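Long-range contacts in FdhC (Acinetobacter nosocomialis, PDB 5KTC), which acts as a sugar N-acyltransferase of the GNAT superfamily, forming a 3-hydroxybutanoylamino sugar nucleotide with release of coenzyme A: residues 75-80 and 97-102; 68-73 and 102-107; 118-123 and 162-167. All coordinates share one frame; numbering follows the deposited sequence.

Overall arrangement
Interactions 1 and 2 adjoin on neighbouring strands of the central sheet, whereas interaction 3 lies on the opposite side of the chain's centre from interaction 1, their centres about 22 Å apart. Interaction 1 is buried and depends on backbone pairing between strands 75-86 and 91-99. Interaction 2 sits at the surface and is mostly charge and ring chemistry, tying the end of strand 63-70 to the loop after 91-99. These two share H102 and touch through I68, which is hydrogen-bonded to both I77 and G78; both also meet coenzyme A. Interaction 3 is partly buried and largely aromatic and aliphatic, packing the end of helix 107-122 against the join between strand 157-163 and helix 164-173.

Interaction 1. Residues 75-80 and 97-102. With COA (coenzyme A), chain D.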
loop_
_atom_site.group_PDB
_atom_site.type_symbol
_atom_site.label_atom_id
_atom_site.label_comp_id
_atom_site.label_asym_id
_atom_site.label_seq_id
_atom_site.Cartn_x
_atom_site.Cartn_y
_atom_site.Cartn_z
ATOM N N SER A 75 15.945 -4.858 4.419
ATOM C CA SER A 75 16.047 -5.068 3.007
ATOM C C SER A 75 14.690 -4.740 2.358
ATOM O O SER A 75 13.640 -5.016 2.963
ATOM C CB SER A 75 16.498 -6.504 2.712
ATOM O OG SER A 75 15.485 -7.468 2.880
ATOM N N PRO A 76 14.715 -4.208 1.123
ATOM C CA PRO A 76 13.501 -3.745 0.468
ATOM C C PRO A 76 12.753 -4.897 -0.119
ATOM O O PRO A 76 13.363 -5.799 -0.698
ATOM C CB PRO A 76 14.031 -2.807 -0.597
ATOM C CG PRO A 76 15.351 -3.378 -0.983
ATOM C CD PRO A 76 15.914 -3.883 0.313
ATOM N N ILE A 77 11.435 -4.938 0.126
ATOM C CA ILE A 77 10.586 -6.045 -0.331
ATOM C C ILE A 77 9.388 -5.567 -1.179
ATOM O O ILE A 77 8.665 -6.377 -1.671
ATOM C CB ILE A 77 10.079 -6.876 0.845
ATOM C CG1 ILE A 77 9.317 -5.993 1.887
ATOM C CG2 ILE A 77 11.259 -7.572 1.569
ATOM C CD1 ILE A 77 8.539 -6.853 2.874
ATOM N N GLY A 78 9.213 -4.254 -1.379
ATOM C CA GLY A 78 8.149 -3.813 -2.262
ATOM C C GLY A 78 7.817 -2.346 -2.248
ATOM O O GLY A 78 8.617 -1.524 -1.782
ATOM N N THR A 79 6.625 -2.029 -2.797
ATOM C CA THR A 79 6.193 -0.685 -2.941
ATOM C C THR A 79 4.754 -0.533 -2.561
ATOM O O THR A 79 3.961 -1.498 -2.619
ATOM C CB THR A 79 6.344 -0.153 -4.377
ATOM O OG1 THR A 79 5.569 -0.942 -5.300
ATOM C CG2 THR A 79 7.766 -0.163 -4.736
ATOM N N VAL A 80 4.372 0.700 -2.215
ATOM C CA VAL A 80 2.936 1.001 -2.118
ATOM C C VAL A 80 2.744 2.479 -2.197
ATOM O O VAL A 80 3.660 3.240 -1.833
ATOM C CB VAL A 80 2.282 0.379 -0.839
ATOM C CG1 VAL A 80 2.757 1.109 0.424
ATOM C CG2 VAL A 80 0.757 0.364 -0.951
ATOM N N TRP A 97 0.915 -1.618 -5.533
ATOM C CA TRP A 97 1.124 -2.416 -4.322
ATOM C C TRP A 97 1.782 -3.692 -4.794
ATOM O O TRP A 97 1.140 -4.534 -5.476
ATOM C CB TRP A 97 -0.174 -2.741 -3.686
ATOM C CG TRP A 97 -0.091 -3.431 -2.355
ATOM C CD1 TRP A 97 0.850 -3.270 -1.386
ATOM C CD2 TRP A 97 -1.054 -4.359 -1.845
ATOM N NE1 TRP A 97 0.517 -4.055 -0.290
ATOM C CE2 TRP A 97 -0.650 -4.711 -0.542
ATOM C CE3 TRP A 97 -2.222 -4.927 -2.376
ATOM C CZ2 TRP A 97 -1.337 -5.626 0.227
ATOM C CZ3 TRP A 97 -2.938 -5.852 -1.598
ATOM C CH2 TRP A 97 -2.492 -6.163 -0.285
ATOM N N ILE A 98 3.059 -3.831 -4.455
ATOM C CA ILE A 98 3.876 -4.924 -4.958
ATOM C C ILE A 98 4.774 -5.444 -3.843
ATOM O O ILE A 98 5.394 -4.662 -3.124
ATOM C CB ILE A 98 4.775 -4.546 -6.138
ATOM C CG1 ILE A 98 4.010 -3.763 -7.236
ATOM C CG2 ILE A 98 5.300 -5.816 -6.761
ATOM C CD1 ILE A 98 4.830 -2.995 -8.226
ATOM N N LEU A 99 4.807 -6.763 -3.697
ATOM C CA LEU A 99 5.744 -7.407 -2.749
ATOM C C LEU A 99 6.535 -8.514 -3.485
ATOM O O LEU A 99 5.921 -9.299 -4.208
ATOM C CB LEU A 99 4.964 -8.002 -1.596
ATOM C CG LEU A 99 4.388 -7.006 -0.580
ATOM C CD1 LEU A 99 3.468 -7.732 0.368
ATOM C CD2 LEU A 99 5.456 -6.263 0.219
ATOM N N ASN A 100 7.846 -8.590 -3.269
ATOM C CA ASN A 100 8.657 -9.580 -4.026
ATOM C C ASN A 100 8.826 -10.838 -3.189
ATOM O O ASN A 100 8.291 -10.922 -2.074
ATOM C CB ASN A 100 10.017 -8.994 -4.450
ATOM C CG ASN A 100 10.923 -8.630 -3.290
ATOM O OD1 ASN A 100 10.825 -9.137 -2.186
ATOM N ND2 ASN A 100 11.812 -7.666 -3.543
ATOM N N GLU A 101 9.577 -11.806 -3.716
ATOM C CA GLU A 101 9.866 -13.080 -3.018
ATOM C C GLU A 101 10.415 -12.994 -1.615
ATOM O O GLU A 101 10.191 -13.891 -0.831
ATOM C CB GLU A 101 10.918 -13.875 -3.818
ATOM C CG GLU A 101 10.428 -15.188 -4.378
ATOM C CD GLU A 101 11.515 -15.900 -5.196
ATOM O OE1 GLU A 101 12.583 -15.271 -5.451
ATOM O OE2 GLU A 101 11.309 -17.080 -5.577
ATOM N N HIS A 102 11.136 -11.929 -1.314
ATOM C CA HIS A 102 11.830 -11.785 -0.000
ATOM C C HIS A 102 10.914 -11.176 1.038
ATOM O O HIS A 102 11.319 -10.953 2.144
ATOM C CB HIS A 102 13.157 -10.985 -0.111
ATOM C CG HIS A 102 14.055 -11.056 1.112
ATOM N ND1 HIS A 102 14.331 -12.222 1.800
ATOM C CD2 HIS A 102 14.780 -10.089 1.725
ATOM C CE1 HIS A 102 15.131 -11.961 2.815
ATOM N NE2 HIS A 102 15.421 -10.672 2.793
HETATM N N1A COA D . -6.268 -11.951 7.913
HETATM C C2A COA D . -5.299 -12.842 8.228
HETATM N N3A COA D . -4.421 -13.301 7.333
HETATM C C4A COA D . -4.442 -12.795 6.109
HETATM C C5A COA D . -5.449 -11.781 5.709
HETATM C C6A COA D . -6.402 -11.374 6.713
HETATM N N6A COA D . -7.351 -10.480 6.450
HETATM N N7A COA D . -5.221 -11.475 4.440
HETATM C C8A COA D . -4.175 -12.227 4.037
HETATM N N9A COA D . -3.721 -13.023 5.042
HETATM C C1B COA D . -2.577 -13.960 4.992
HETATM C C2B COA D . -2.630 -14.764 3.688
HETATM O O2B COA D . -3.453 -15.939 3.782
HETATM C C3B COA D . -1.187 -15.037 3.432
HETATM O O3B COA D . -0.792 -16.099 4.306
HETATM P P3B COA D . -0.499 -17.565 3.715
HETATM O O7A COA D . 1.028 -17.531 3.577
HETATM O O8A COA D . -1.026 -18.269 4.934
HETATM O O9A COA D . -1.262 -17.702 2.422
HETATM C C4B COA D . -0.509 -13.769 3.899
HETATM O O4B COA D . -1.347 -13.222 4.931
HETATM C C5B COA D . -0.187 -12.808 2.772
HETATM O O5B COA D . -1.365 -12.463 2.077
HETATM P P1A COA D . -1.483 -12.771 0.531
HETATM O O1A COA D . -2.918 -12.521 0.121
HETATM O O2A COA D . -0.727 -13.988 0.072
HETATM O O3A COA D . -0.743 -11.541 -0.215
HETATM P P2A COA D . 0.580 -11.450 -1.031
HETATM O O4A COA D . 1.815 -11.769 -0.231
HETATM O O5A COA D . 0.469 -12.164 -2.366
HETATM O O6A COA D . 0.677 -9.884 -1.329
HETATM C CBP COA D . 0.374 -8.480 -3.298
HETATM C CCP COA D . -0.300 -9.304 -2.187
HETATM C CDP COA D . -0.730 -7.952 -4.179
HETATM C CEP COA D . 1.159 -7.316 -2.699
HETATM C CAP COA D . 1.337 -9.397 -4.090
HETATM O OAP COA D . 0.582 -10.621 -4.374
HETATM C C9P COA D . 1.898 -8.783 -5.308
HETATM O O9P COA D . 2.882 -8.014 -5.361
HETATM N N8P COA D . 1.228 -9.113 -6.431
HETATM C C7P COA D . 1.626 -8.591 -7.684
HETATM C C6P COA D . 1.373 -7.121 -7.906
HETATM C C5P COA D . -0.110 -6.853 -7.873
HETATM O O5P COA D . -0.864 -7.551 -8.574
HETATM N N4P COA D . -0.520 -5.902 -7.059
HETATM C C3P COA D . -1.943 -5.634 -6.830
HETATM C C2P COA D . -2.590 -4.858 -7.995
HETATM S S1P COA D . -4.403 -4.818 -7.743
#
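V80 runs its CG2 methyl alongside the W97 indole, V80 CG2 3.7 Å from W97 CD1. One face of that indole carries the CEP methyl of coenzyme A over its centre, while NE1 is held by S111. The next pair along the strands, T79 and I98, is hydrogen-bonded both ways: T79 N to I98 O at 2.9 Å and I98 N to T79 O at 3.1 Å. T79 OG1 runs beside the tip of I98 and is hydrogen-bonded to S96 O. G78 follows, with its CA only 3.0 Å from I98 O; its phi of 168° suits a residue with no side chain. I77 and G78 both face I68 on the other neighbouring strand, a classic beta bulge. Past it, N100 N donates to I77 O at 2.8 Å, the last backbone bond between the two segments, at the open end of the hairpin. N100 has its amide tucked between backbone N and carbonyl carbon (chi1 64°), which lets OD1 take H102 N from above the amide plane in an Asx turn. The edge of 97-99 turned away from 75-80 is given to the cofactor: COA N4P donates to W97 O at 2.7 Å, and L99 N to COA O9P at 2.8 Å. A pantetheine arm hydrogen-bonded like an extra strand to the splayed sheet is the hallmark of the GNAT coenzyme A site.

Interaction 2. Residues 68-73 and 102-107; sequences IFRSDD and HKTKYA. With COA (coenzyme A), chain D.
R70 spreads its guanidinium flat over the H102 ring, centres 4.4 Å apart and planes 20° from parallel, and its CD methylene lies over the same imidazole. The other face of the guanidinium takes the T104 methyl, R70 CZ to T104 CG2 being 3.8 Å. A bend in the arginine chain (chi3 -77°) turns NH1 toward the loop backbone, where it donates to H102 O at 2.8 Å, almost exactly in the guanidinium plane though at a tilt to the H102 carbonyl. At the ring edge, H102 NE2 reaches the syn lone pair of D73 OD2 at 2.9 Å. H102 has two conformers; the stack and D73 bond belong to one and are less certain for the other.

The second shell fixes the arginine's rotation. D72 forms a side-on salt bridge with it, R70 NE to D72 OD1 at 2.9 Å and R70 NH2 to D72 OD2 at 2.8 Å, which probably helps balance its charge. D73 has a second partner in S75 OG, and T104 OG1 is hydrogen-bonded to T10. Farther along the loop, K103 NZ reaches COA O4A at 2.7 Å and K105 NZ meets COA O7A, two phosphate-binding lysines in the same segment. The contact thus links the end of strand 63-70, flanked by strands 11-15 and 75-86, to the loop between strand 91-99 and helix 107-122, whose N-cap is Y106.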
loop_
_atom_site.group_PDB
_atom_site.type_symbol
_atom_site.label_atom_id
_atom_site.label_comp_id
_atom_site.label_asym_id
_atom_site.label_seq_id
_atom_site.Cartn_x
_atom_site.Cartn_y
_atom_site.Cartn_z
ATOM N N ILE A 68 8.526 -0.567 0.887
ATOM C CA ILE A 68 8.208 -1.479 1.949
ATOM C C ILE A 68 9.497 -2.240 2.258
ATOM O O ILE A 68 10.120 -2.788 1.328
ATOM C CB ILE A 68 7.104 -2.467 1.573
ATOM C CG1 ILE A 68 5.816 -1.762 1.083
ATOM C CG2 ILE A 68 6.817 -3.358 2.787
ATOM C CD1 ILE A 68 4.774 -2.723 0.514
ATOM N N PHE A 69 9.860 -2.319 3.538
ATOM C CA PHE A 69 11.100 -2.972 3.998
ATOM C C PHE A 69 10.759 -4.091 4.954
ATOM O O PHE A 69 9.789 -3.972 5.661
ATOM C CB PHE A 69 12.008 -1.991 4.754
ATOM C CG PHE A 69 12.834 -1.127 3.865
ATOM C CD1 PHE A 69 12.330 0.122 3.395
ATOM C CD2 PHE A 69 14.123 -1.551 3.487
ATOM C CE1 PHE A 69 13.119 0.915 2.555
ATOM C CE2 PHE A 69 14.882 -0.761 2.644
ATOM C CZ PHE A 69 14.380 0.468 2.182
ATOM N N ARG A 70 11.563 -5.153 4.953
ATOM C CA ARG A 70 11.519 -6.111 6.054
ATOM C C ARG A 70 12.441 -5.663 7.206
ATOM O O ARG A 70 13.603 -5.248 7.012
ATOM C CB ARG A 70 11.653 -7.543 5.607
ATOM C CG ARG A 70 12.958 -7.987 5.111
ATOM C CD ARG A 70 12.869 -9.397 4.612
ATOM N NE ARG A 70 12.852 -10.318 5.756
ATOM C CZ ARG A 70 12.431 -11.567 5.718
ATOM N NH1 ARG A 70 11.879 -12.066 4.620
ATOM N NH2 ARG A 70 12.496 -12.308 6.828
ATOM N N SER A 71 11.840 -5.642 8.396
ATOM C CA SER A 71 12.454 -5.158 9.607
ATOM C C SER A 71 13.673 -5.933 10.087
ATOM O O SER A 71 14.507 -5.345 10.724
ATOM C CB SER A 71 11.452 -5.255 10.763
ATOM O OG SER A 71 10.340 -4.445 10.451
ATOM N N ASP A 72 13.709 -7.234 9.861
ATOM C CA ASP A 72 14.740 -8.102 10.464
ATOM C C ASP A 72 16.128 -7.842 9.838
ATOM O O ASP A 72 17.133 -7.854 10.565
ATOM C CB ASP A 72 14.313 -9.572 10.455
ATOM C CG ASP A 72 14.197 -10.147 9.089
ATOM O OD1 ASP A 72 14.323 -9.394 8.079
ATOM O OD2 ASP A 72 13.917 -11.359 8.994
ATOM N N ASP A 73 16.163 -7.552 8.521
ATOM C CA ASP A 73 17.412 -7.233 7.813
ATOM C C ASP A 73 17.440 -5.913 7.051
ATOM O O ASP A 73 18.400 -5.608 6.346
ATOM C CB ASP A 73 17.741 -8.374 6.862
ATOM C CG ASP A 73 16.754 -8.513 5.742
ATOM O OD1 ASP A 73 15.825 -7.710 5.654
ATOM O OD2 ASP A 73 16.931 -9.411 4.939
ATOM N N HIS A 102 11.136 -11.929 -1.314
ATOM C CA HIS A 102 11.830 -11.785 -0.000
ATOM C C HIS A 102 10.914 -11.176 1.038
ATOM O O HIS A 102 11.319 -10.953 2.144
ATOM C CB HIS A 102 13.157 -10.985 -0.111
ATOM C CG HIS A 102 14.055 -11.056 1.112
ATOM N ND1 HIS A 102 14.331 -12.222 1.800
ATOM C CD2 HIS A 102 14.780 -10.089 1.725
ATOM C CE1 HIS A 102 15.131 -11.961 2.815
ATOM N NE2 HIS A 102 15.421 -10.672 2.793
ATOM N N LYS A 103 9.647 -10.968 0.697
ATOM C CA LYS A 103 8.680 -10.427 1.602
ATOM C C LYS A 103 8.549 -11.326 2.840
ATOM O O LYS A 103 8.711 -12.544 2.752
ATOM C CB LYS A 103 7.278 -10.315 0.901
ATOM C CG LYS A 103 6.642 -11.685 0.571
ATOM C CD LYS A 103 5.362 -11.626 -0.220
ATOM C CE LYS A 103 4.862 -13.039 -0.570
ATOM N NZ LYS A 103 3.776 -13.006 -1.588
ATOM N N THR A 104 8.219 -10.736 3.958
ATOM C CA THR A 104 7.802 -11.520 5.093
ATOM C C THR A 104 6.419 -12.089 4.813
ATOM O O THR A 104 5.697 -11.606 3.915
ATOM C CB THR A 104 7.719 -10.704 6.375
ATOM O OG1 THR A 104 6.913 -9.577 6.124
ATOM C CG2 THR A 104 9.078 -10.204 6.823
ATOM N N LYS A 105 6.069 -13.131 5.564
ATOM C CA LYS A 105 4.862 -13.933 5.274
ATOM C C LYS A 105 3.582 -13.074 5.222
ATOM O O LYS A 105 2.765 -13.234 4.304
ATOM C CB LYS A 105 4.662 -14.990 6.338
ATOM C CG LYS A 105 3.612 -16.011 5.970
ATOM C CD LYS A 105 3.710 -17.187 6.939
ATOM C CE LYS A 105 2.590 -18.202 6.714
ATOM N NZ LYS A 105 2.617 -18.844 5.365
ATOM N N TYR A 106 3.461 -12.207 6.223
ATOM C CA TYR A 106 2.296 -11.394 6.421
ATOM C C TYR A 106 2.526 -9.937 6.002
ATOM O O TYR A 106 1.751 -9.083 6.388
ATOM C CB TYR A 106 1.797 -11.478 7.909
ATOM C CG TYR A 106 1.464 -12.924 8.289
ATOM C CD1 TYR A 106 0.485 -13.628 7.599
ATOM C CD2 TYR A 106 2.152 -13.599 9.302
ATOM C CE1 TYR A 106 0.204 -14.965 7.890
ATOM C CE2 TYR A 106 1.878 -14.944 9.588
ATOM C CZ TYR A 106 0.908 -15.608 8.897
ATOM O OH TYR A 106 0.627 -16.941 9.152
ATOM N N ALA A 107 3.570 -9.661 5.229
ATOM C CA ALA A 107 3.803 -8.284 4.734
ATOM C C ALA A 107 2.581 -7.645 4.073
ATOM O O ALA A 107 2.376 -6.417 4.151
ATOM C CB ALA A 107 4.946 -8.298 3.729
HETATM N N1A COA D . -6.268 -11.951 7.913
HETATM C C2A COA D . -5.299 -12.842 8.228
HETATM N N3A COA D . -4.421 -13.301 7.333
HETATM C C4A COA D . -4.442 -12.795 6.109
HETATM C C5A COA D . -5.449 -11.781 5.709
HETATM C C6A COA D . -6.402 -11.374 6.713
HETATM N N6A COA D . -7.351 -10.480 6.450
HETATM N N7A COA D . -5.221 -11.475 4.440
HETATM C C8A COA D . -4.175 -12.227 4.037
HETATM N N9A COA D . -3.721 -13.023 5.042
HETATM C C1B COA D . -2.577 -13.960 4.992
HETATM C C2B COA D . -2.630 -14.764 3.688
HETATM O O2B COA D . -3.453 -15.939 3.782
HETATM C C3B COA D . -1.187 -15.037 3.432
HETATM O O3B COA D . -0.792 -16.099 4.306
HETATM P P3B COA D . -0.499 -17.565 3.715
HETATM O O7A COA D . 1.028 -17.531 3.577
HETATM O O8A COA D . -1.026 -18.269 4.934
HETATM O O9A COA D . -1.262 -17.702 2.422
HETATM C C4B COA D . -0.509 -13.769 3.899
HETATM O O4B COA D . -1.347 -13.222 4.931
HETATM C C5B COA D . -0.187 -12.808 2.772
HETATM O O5B COA D . -1.365 -12.463 2.077
HETATM P P1A COA D . -1.483 -12.771 0.531
HETATM O O1A COA D . -2.918 -12.521 0.121
HETATM O O2A COA D . -0.727 -13.988 0.072
HETATM O O3A COA D . -0.743 -11.541 -0.215
HETATM P P2A COA D . 0.580 -11.450 -1.031
HETATM O O4A COA D . 1.815 -11.769 -0.231
HETATM O O5A COA D . 0.469 -12.164 -2.366
HETATM O O6A COA D . 0.677 -9.884 -1.329
HETATM C CBP COA D . 0.374 -8.480 -3.298
HETATM C CCP COA D . -0.300 -9.304 -2.187
HETATM C CDP COA D . -0.730 -7.952 -4.179
HETATM C CEP COA D . 1.159 -7.316 -2.699
HETATM C CAP COA D . 1.337 -9.397 -4.090
HETATM O OAP COA D . 0.582 -10.621 -4.374
HETATM C C9P COA D . 1.898 -8.783 -5.308
HETATM O O9P COA D . 2.882 -8.014 -5.361
HETATM N N8P COA D . 1.228 -9.113 -6.431
HETATM C C7P COA D . 1.626 -8.591 -7.684
HETATM C C6P COA D . 1.373 -7.121 -7.906
HETATM C C5P COA D . -0.110 -6.853 -7.873
HETATM O O5P COA D . -0.864 -7.551 -8.574
HETATM N N4P COA D . -0.520 -5.902 -7.059
HETATM C C3P COA D . -1.943 -5.634 -6.830
HETATM C C2P COA D . -2.590 -4.858 -7.995
HETATM S S1P COA D . -4.403 -4.818 -7.743
#

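Interaction 3. Residues 118-123 and 162-167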
loop_
_atom_site.group_PDB
_atom_site.type_symbol
_atom_site.label_atom_id
_atom_site.label_comp_id
_atom_site.label_asym_id
_atom_site.label_seq_id
_atom_site.Cartn_x
_atom_site.Cartn_y
_atom_site.Cartn_z
ATOM N N ALA A 118 -1.975 5.537 7.453
ATOM C CA ALA A 118 -1.475 6.774 6.837
ATOM C C ALA A 118 -2.601 7.627 6.319
ATOM O O ALA A 118 -2.675 8.866 6.568
ATOM C CB ALA A 118 -0.500 6.452 5.746
ATOM N N GLY A 119 -3.512 6.991 5.594
ATOM C CA GLY A 119 -4.567 7.717 4.930
ATOM C C GLY A 119 -5.605 8.236 5.871
ATOM O O GLY A 119 -5.954 9.370 5.799
ATOM N N PHE A 120 -6.086 7.402 6.781
ATOM C CA PHE A 120 -7.208 7.785 7.633
ATOM C C PHE A 120 -6.758 8.551 8.862
ATOM O O PHE A 120 -7.398 9.546 9.230
ATOM C CB PHE A 120 -8.027 6.565 8.053
ATOM C CG PHE A 120 -8.714 5.885 6.941
ATOM C CD1 PHE A 120 -9.585 6.564 6.113
ATOM C CD2 PHE A 120 -8.538 4.538 6.737
ATOM C CE1 PHE A 120 -10.247 5.894 5.114
ATOM C CE2 PHE A 120 -9.203 3.875 5.724
ATOM C CZ PHE A 120 -10.046 4.521 4.917
ATOM N N SER A 121 -5.676 8.121 9.521
ATOM C CA SER A 121 -5.275 8.871 10.697
ATOM C C SER A 121 -4.137 9.924 10.404
ATOM O O SER A 121 -4.337 11.089 10.702
ATOM C CB SER A 121 -5.070 7.941 11.860
ATOM O OG SER A 121 -3.741 7.573 11.865
ATOM N N THR A 122 -3.023 9.565 9.780
ATOM C CA THR A 122 -1.959 10.567 9.511
ATOM C C THR A 122 -2.477 11.664 8.557
ATOM O O THR A 122 -2.186 12.830 8.742
ATOM C CB THR A 122 -0.637 9.966 8.996
ATOM O OG1 THR A 122 -0.164 8.925 9.856
ATOM C CG2 THR A 122 0.476 11.012 8.871
ATOM N N LEU A 123 -3.314 11.339 7.571
ATOM C CA LEU A 123 -3.751 12.342 6.630
ATOM C C LEU A 123 -5.184 12.766 6.725
ATOM O O LEU A 123 -5.599 13.589 5.940
ATOM C CB LEU A 123 -3.434 11.821 5.198
ATOM C CG LEU A 123 -1.977 11.612 4.881
ATOM C CD1 LEU A 123 -1.836 10.905 3.549
ATOM C CD2 LEU A 123 -1.196 12.887 4.878
ATOM N N PHE A 162 -13.050 1.551 0.657
ATOM C CA PHE A 162 -12.742 1.028 2.011
ATOM C C PHE A 162 -13.037 2.192 2.978
ATOM O O PHE A 162 -12.497 3.258 2.838
ATOM C CB PHE A 162 -11.305 0.486 2.068
ATOM C CG PHE A 162 -11.007 -0.257 3.335
ATOM C CD1 PHE A 162 -10.689 0.417 4.487
ATOM C CD2 PHE A 162 -11.097 -1.641 3.375
ATOM C CE1 PHE A 162 -10.513 -0.244 5.684
ATOM C CE2 PHE A 162 -10.915 -2.299 4.577
ATOM C CZ PHE A 162 -10.605 -1.599 5.719
ATOM N N PRO A 163 -14.033 2.044 3.837
ATOM C CA PRO A 163 -14.433 3.192 4.654
ATOM C C PRO A 163 -13.573 3.310 5.916
ATOM O O PRO A 163 -13.118 2.281 6.436
ATOM C CB PRO A 163 -15.879 2.838 5.055
ATOM C CG PRO A 163 -15.865 1.394 5.119
ATOM C CD PRO A 163 -14.941 0.924 3.995
ATOM N N LYS A 164 -13.392 4.546 6.387
ATOM C CA LYS A 164 -12.648 4.849 7.628
ATOM C C LYS A 164 -13.209 4.029 8.802
ATOM O O LYS A 164 -12.481 3.582 9.620
ATOM C CB LYS A 164 -12.702 6.353 7.932
ATOM C CG LYS A 164 -11.957 6.763 9.170
ATOM C CD LYS A 164 -11.824 8.261 9.375
ATOM C CE LYS A 164 -10.786 8.518 10.461
ATOM N NZ LYS A 164 -10.835 9.956 10.864
ATOM N N SER A 165 -14.515 3.883 8.847
ATOM C CA SER A 165 -15.208 3.072 9.854
ATOM C C SER A 165 -14.726 1.619 9.933
ATOM O O SER A 165 -14.604 1.044 11.018
ATOM C CB SER A 165 -16.721 3.119 9.637
ATOM O OG SER A 165 -17.090 2.385 8.502
ATOM N N LYS A 166 -14.411 1.024 8.790
ATOM C CA LYS A 166 -13.928 -0.321 8.796
ATOM C C LYS A 166 -12.500 -0.385 9.288
ATOM O O LYS A 166 -12.087 -1.399 9.938
ATOM C CB LYS A 166 -14.024 -0.945 7.421
ATOM C CG LYS A 166 -13.536 -2.385 7.342
ATOM C CD LYS A 166 -14.325 -3.372 8.209
ATOM C CE LYS A 166 -15.755 -3.543 7.709
ATOM N NZ LYS A 166 -16.537 -4.403 8.649
ATOM N N TYR A 167 -11.706 0.617 8.914
ATOM C CA TYR A 167 -10.320 0.690 9.398
ATOM C C TYR A 167 -10.283 0.757 10.928
ATOM O O TYR A 167 -9.429 0.104 11.556
ATOM C CB TYR A 167 -9.572 1.898 8.800
ATOM C CG TYR A 167 -8.519 2.538 9.690
ATOM C CD1 TYR A 167 -7.240 2.020 9.801
ATOM C CD2 TYR A 167 -8.823 3.691 10.361
ATOM C CE1 TYR A 167 -6.282 2.651 10.610
ATOM C CE2 TYR A 167 -7.926 4.309 11.160
ATOM C CZ TYR A 167 -6.653 3.793 11.304
ATOM O OH TYR A 167 -5.831 4.497 12.167
#
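The F120 ring has the backbone of K164 on one face and a carbonyl at its edge. K164 CA sits almost squarely over the ring centre, 3.7 Å from the F120 centroid and 13° off the normal, a CH-pi contact. Near the ring plane, F162 O approaches F120 CZ at 3.5 Å. Beside it the F162 ring is met edge-on, F120 CE2 to F162 CD1 at 4.0 Å, with Y167 CA also in the plane of F162. Y167 is canted against F120, the two ring planes 34° apart, and the closest touch comes from its methylene, Y167 CB to F120 CD2 at 3.5 Å.

The K164 chain runs back along F120, heading for the helix that F120 comes from. With CG anti to the backbone N (chi1 -179°) and the chain extended beyond it, the lysine lays CB and CG along the ring and brings CE toward F120 O; its amine has a long, weak ion pair with E126. On the exposed side S121 CB rests on Y167 OH, 3.5 Å away. That hydroxyl is hydrogen-bonded to K171, while S121 OG turns back to E117 O in its own helix.

Further rings complete the cluster: F92 meets F120 edge-to-face, and Y116 stacks on F162. Helix 107-122 ends here in a wider pi-type turn and packs against the point where strand 157-163 gives way to helix 164-173, with P163 as N-cap. Strand 127-133 runs alongside, its S128 hydrogen-bonded to the backbone of F162 and touched by F120.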